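Local coordinates for protein CurH (Lyngbya majuscula, PDB 3KG7) that probably dehydrates the beta-hydroxyacyl intermediate carried by its polyketide synthase module during curacin biosynthesis, as a dehydratase domain with a double hotdog fold, at residues 58-72 and 118-130. Sequence-based numbering, arbitrary orientation.
Sequences TLAAVGVPAAVEDIN and QHASMSVSENPPP
Glu69 and Ser123 form a hydrogen-bonded antiparallel pair that joins strands 66-73 and 117-124 of a hotdog sheet: Glu69 N lies 2.7 Å from Ser123 O, with an N-H...O angle of 170°, and Ser123 N returns the bond to Glu69 O at 2.9 Å. A second such pair is made by Asn72 and Ser121, with Asn72 N 2.9 Å from Ser121 O and Ser121 N bonding back to Asn72 O. Two residues separate the pairs on one strand and one on the other, which identifies a beta bulge at Asp70 and Ile71, where Asp70 has positive phi and the chain turns a corner. Beyond the pairs, Ser125 N donates to Ala67 O as strand 117-124 gives way to loop, and Ser125 OG accepts from Asn127 N, closing an ST turn. With chi1 at 45° and an extended chain past CG, the Glu69 carboxylate is carried back along its strand toward Ser125; OE2 comes to 3.4 Å from Ser125 OG, a weak hydrogen bond at most, while OE1 forms a salt bridge with Lys100. The other edge of strand 66-73 bonds to strand 225-236, so the strand is interior to the sheet.

On the face carrying Val68 and Val124, helix 52-62 packs against the sheet, as in the hotdog fold, where a helix is wrapped by the strands. The bent chain of selenomethionine Met122 lies between the sheet and Thr58 of the helix, its CG 3.5 Å from Val68 CG1 and its CB 3.6 Å from Ile71 CG1. Thr58, whose OG1 bonds to Tyr54 O, lies alongside Val124, the two pointing opposite ways with their CG2 methyls 3.6 Å apart. One turn on, Val62 CG1 meets Val124 CG2 tip to tip at 4.0 Å.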
loop_
_atom_site.group_PDB
_atom_site.type_symbol
_atom_site.label_atom_id
_atom_site.label_comp_id
_atom_site.label_asym_id
_atom_site.label_seq_id
_atom_site.Cartn_x
_atom_site.Cartn_y
_atom_site.Cartn_z
ATOM N N THR C 58 2.179 16.656 -1.035
ATOM C CA THR C 58 3.229 16.273 -0.112
ATOM C C THR C 58 3.093 17.060 1.186
ATOM O O THR C 58 3.192 16.485 2.289
ATOM C CB THR C 58 4.624 16.470 -0.728
ATOM O OG1 THR C 58 4.740 15.674 -1.916
ATOM C CG2 THR C 58 5.703 16.048 0.260
ATOM N N LEU C 59 2.851 18.365 1.050
ATOM C CA LEU C 59 2.623 19.219 2.202
ATOM C C LEU C 59 1.405 18.755 2.988
ATOM O O LEU C 59 1.398 18.837 4.209
ATOM C CB LEU C 59 2.472 20.677 1.789
ATOM C CG LEU C 59 3.662 21.390 1.163
ATOM C CD1 LEU C 59 3.162 22.617 0.425
ATOM C CD2 LEU C 59 4.689 21.772 2.216
ATOM N N ALA C 60 0.397 18.241 2.288
ATOM C CA ALA C 60 -0.778 17.695 2.957
ATOM C C ALA C 60 -0.461 16.395 3.693
ATOM O O ALA C 60 -1.066 16.109 4.728
ATOM C CB ALA C 60 -1.920 17.501 1.978
ATOM N N ALA C 61 0.503 15.628 3.185
ATOM C CA ALA C 61 0.881 14.361 3.810
ATOM C C ALA C 61 1.705 14.535 5.093
ATOM O O ALA C 61 1.492 13.832 6.090
ATOM C CB ALA C 61 1.620 13.480 2.824
ATOM N N VAL C 62 2.642 15.471 5.070
ATOM C CA VAL C 62 3.572 15.644 6.191
ATOM C C VAL C 62 3.148 16.746 7.162
ATOM O O VAL C 62 3.611 16.763 8.305
ATOM C CB VAL C 62 5.026 15.940 5.714
ATOM C CG1 VAL C 62 5.496 14.884 4.720
ATOM C CG2 VAL C 62 5.134 17.341 5.108
ATOM N N GLY C 63 2.287 17.658 6.704
ATOM C CA GLY C 63 1.847 18.788 7.518
ATOM C C GLY C 63 2.852 19.929 7.527
ATOM O O GLY C 63 4.039 19.731 7.248
ATOM N N VAL C 64 2.375 21.131 7.836
ATOM C CA VAL C 64 3.234 22.319 7.923
ATOM C C VAL C 64 3.436 22.688 9.383
ATOM O O VAL C 64 2.611 22.316 10.211
ATOM C CB VAL C 64 2.649 23.527 7.146
ATOM C CG1 VAL C 64 2.695 23.252 5.664
ATOM C CG2 VAL C 64 1.220 23.853 7.605
ATOM N N PRO C 65 4.531 23.406 9.714
ATOM C CA PRO C 65 5.571 23.919 8.811
ATOM C C PRO C 65 6.432 22.803 8.222
ATOM O O PRO C 65 6.705 21.801 8.889
ATOM C CB PRO C 65 6.415 24.833 9.705
ATOM C CG PRO C 65 5.635 24.991 10.987
ATOM C CD PRO C 65 4.822 23.751 11.119
ATOM N N ALA C 66 6.832 22.986 6.969
ATOM C CA ALA C 66 7.600 22.002 6.225
ATOM C C ALA C 66 8.352 22.692 5.111
ATOM O O ALA C 66 8.018 23.808 4.710
ATOM C CB ALA C 66 6.690 20.935 5.634
ATOM N N ALA C 67 9.370 22.005 4.614
ATOM C CA ALA C 67 10.187 22.479 3.514
ATOM C C ALA C 67 10.369 21.337 2.529
ATOM O O ALA C 67 10.646 20.207 2.923
ATOM C CB ALA C 67 11.523 22.952 4.028
ATOM N N VAL C 68 10.188 21.623 1.246
ATOM C CA VAL C 68 10.306 20.588 0.214
ATOM C C VAL C 68 11.366 20.996 -0.780
ATOM O O VAL C 68 11.331 22.105 -1.311
ATOM C CB VAL C 68 8.975 20.324 -0.508
ATOM C CG1 VAL C 68 9.083 19.068 -1.339
ATOM C CG2 VAL C 68 7.840 20.160 0.502
ATOM N N GLU C 69 12.323 20.110 -1.020
ATOM C CA GLU C 69 13.466 20.469 -1.852
ATOM C C GLU C 69 13.716 19.504 -3.006
ATOM O O GLU C 69 13.209 18.383 -3.008
ATOM C CB GLU C 69 14.728 20.687 -1.001
ATOM C CG GLU C 69 14.991 19.638 0.067
ATOM C CD GLU C 69 15.911 20.147 1.171
ATOM O OE1 GLU C 69 16.854 19.417 1.551
ATOM O OE2 GLU C 69 15.695 21.281 1.662
ATOM N N ASP C 70 14.497 19.969 -3.984
ATOM C CA ASP C 70 14.826 19.218 -5.211
ATOM C C ASP C 70 13.592 18.611 -5.876
ATOM O O ASP C 70 13.492 17.390 -6.050
ATOM C CB ASP C 70 15.881 18.144 -4.940
ATOM C CG ASP C 70 17.122 18.706 -4.282
ATOM O OD1 ASP C 70 17.127 18.858 -3.037
ATOM O OD2 ASP C 70 18.095 18.989 -5.016
ATOM N N ILE C 71 12.656 19.485 -6.229
ATOM C CA ILE C 71 11.401 19.085 -6.841
ATOM C C ILE C 71 11.589 19.022 -8.346
ATOM O O ILE C 71 12.091 19.972 -8.949
ATOM C CB ILE C 71 10.257 20.074 -6.504
ATOM C CG1 ILE C 71 10.078 20.201 -4.982
ATOM C CG2 ILE C 71 8.949 19.622 -7.168
ATOM C CD1 ILE C 71 9.423 21.501 -4.534
ATOM N N ASN C 72 11.215 17.890 -8.938
ATOM C CA ASN C 72 11.217 17.742 -10.397
ATOM C C ASN C 72 9.888 17.239 -10.940
ATOM O O ASN C 72 9.229 16.378 -10.334
ATOM C CB ASN C 72 12.326 16.803 -10.866
ATOM C CG ASN C 72 13.667 17.126 -10.249
ATOM O OD1 ASN C 72 13.876 16.911 -9.048
ATOM N ND2 ASN C 72 14.592 17.626 -11.067
ATOM N N GLN C 118 5.802 8.336 -14.259
ATOM C CA GLN C 118 6.132 9.207 -13.141
ATOM C C GLN C 118 5.845 10.665 -13.488
ATOM O O GLN C 118 6.105 11.112 -14.600
ATOM C CB GLN C 118 7.585 9.013 -12.707
ATOM C CG GLN C 118 7.839 9.388 -11.240
ATOM C CD GLN C 118 9.311 9.404 -10.865
ATOM O OE1 GLN C 118 10.107 8.620 -11.390
ATOM N NE2 GLN C 118 9.681 10.303 -9.951
ATOM N N HIS C 119 5.306 11.401 -12.529
ATOM C CA HIS C 119 4.963 12.792 -12.749
ATOM C C HIS C 119 5.813 13.744 -11.911
ATOM O O HIS C 119 6.077 14.884 -12.326
ATOM C CB HIS C 119 3.472 13.001 -12.505
ATOM C CG HIS C 119 2.610 12.103 -13.333
ATOM N ND1 HIS C 119 2.485 12.244 -14.700
ATOM C CD2 HIS C 119 1.843 11.041 -12.993
ATOM C CE1 HIS C 119 1.677 11.310 -15.164
ATOM N NE2 HIS C 119 1.271 10.569 -14.147
ATOM N N ALA C 120 6.257 13.269 -10.747
ATOM C CA ALA C 120 7.002 14.114 -9.827
ATOM C C ALA C 120 7.925 13.350 -8.872
ATOM O O ALA C 120 7.669 12.193 -8.527
ATOM C CB ALA C 120 6.043 14.999 -9.035
ATOM N N SER C 121 9.004 14.022 -8.466
ATOM C CA SER C 121 9.866 13.556 -7.387
ATOM C C SER C 121 10.292 14.752 -6.552
ATOM O O SER C 121 10.409 15.863 -7.077
ATOM C CB SER C 121 11.106 12.858 -7.944
ATOM O OG SER C 121 11.795 13.708 -8.846
HETATM N N MSE C 122 10.519 14.528 -5.265
HETATM C CA MSE C 122 11.036 15.571 -4.375
HETATM C C MSE C 122 11.460 14.985 -3.034
HETATM O O MSE C 122 11.205 13.812 -2.751
HETATM C CB MSE C 122 10.003 16.680 -4.159
HETATM C CG MSE C 122 8.796 16.255 -3.348
HETATM SE SE MSE C 122 7.152 17.110 -3.957
HETATM C CE MSE C 122 7.016 16.275 -5.720
ATOM N N SER C 123 12.109 15.811 -2.221
ATOM C CA SER C 123 12.481 15.436 -0.868
ATOM C C SER C 123 11.851 16.393 0.120
ATOM O O SER C 123 11.888 17.619 -0.066
ATOM C CB SER C 123 13.997 15.451 -0.686
ATOM O OG SER C 123 14.593 14.230 -1.109
ATOM N N VAL C 124 11.252 15.825 1.161
ATOM C CA VAL C 124 10.858 16.589 2.329
ATOM C C VAL C 124 12.136 16.821 3.132
ATOM O O VAL C 124 12.843 15.868 3.459
ATOM C CB VAL C 124 9.828 15.806 3.158
ATOM C CG1 VAL C 124 9.321 16.633 4.340
ATOM C CG2 VAL C 124 8.674 15.392 2.274
ATOM N N SER C 125 12.451 18.081 3.415
ATOM C CA SER C 125 13.625 18.417 4.218
ATOM C C SER C 125 13.484 17.864 5.642
ATOM O O SER C 125 12.372 17.781 6.162
ATOM C CB SER C 125 13.819 19.934 4.250
ATOM O OG SER C 125 15.049 20.291 4.867
ATOM N N GLU C 126 14.595 17.465 6.261
ATOM C CA GLU C 126 14.559 17.019 7.661
ATOM C C GLU C 126 14.499 18.219 8.593
ATOM O O GLU C 126 14.282 18.073 9.799
ATOM C CB GLU C 126 15.753 16.125 8.013
ATOM C CG GLU C 126 17.086 16.847 8.209
ATOM C CD GLU C 126 17.857 17.060 6.915
ATOM O OE1 GLU C 126 17.418 16.547 5.860
ATOM O OE2 GLU C 126 18.909 17.741 6.955
ATOM N N ASN C 127 14.692 19.403 8.017
ATOM C CA ASN C 127 14.699 20.638 8.776
ATOM C C ASN C 127 13.510 21.520 8.484
ATOM O O ASN C 127 13.369 22.017 7.367
ATOM C CB ASN C 127 15.984 21.431 8.522
ATOM C CG ASN C 127 17.113 20.988 9.403
ATOM O OD1 ASN C 127 17.073 21.189 10.619
ATOM N ND2 ASN C 127 18.131 20.376 8.803
ATOM N N PRO C 128 12.655 21.732 9.497
ATOM C CA PRO C 128 11.646 22.778 9.429
ATOM C C PRO C 128 12.289 24.075 8.945
ATOM O O PRO C 128 13.383 24.415 9.395
ATOM C CB PRO C 128 11.205 22.932 10.894
ATOM C CG PRO C 128 12.178 22.092 11.708
ATOM C CD PRO C 128 12.592 21.011 10.776
ATOM N N PRO C 129 11.632 24.792 8.019
ATOM C CA PRO C 129 12.220 26.052 7.595
ATOM C C PRO C 129 12.413 26.967 8.794
ATOM O O PRO C 129 11.691 26.828 9.792
ATOM C CB PRO C 129 11.161 26.645 6.650
ATOM C CG PRO C 129 9.910 25.874 6.912
ATOM C CD PRO C 129 10.357 24.517 7.332
ATOM N N PRO C 130 13.400 27.879 8.716
ATOM C CA PRO C 130 13.512 28.895 9.756
ATOM C C PRO C 130 12.320 29.850 9.667
ATOM O O PRO C 130 11.844 30.113 8.560
ATOM C CB PRO C 130 14.835 29.603 9.425
ATOM C CG PRO C 130 15.088 29.315 7.982
ATOM C CD PRO C 130 14.456 27.996 7.690
#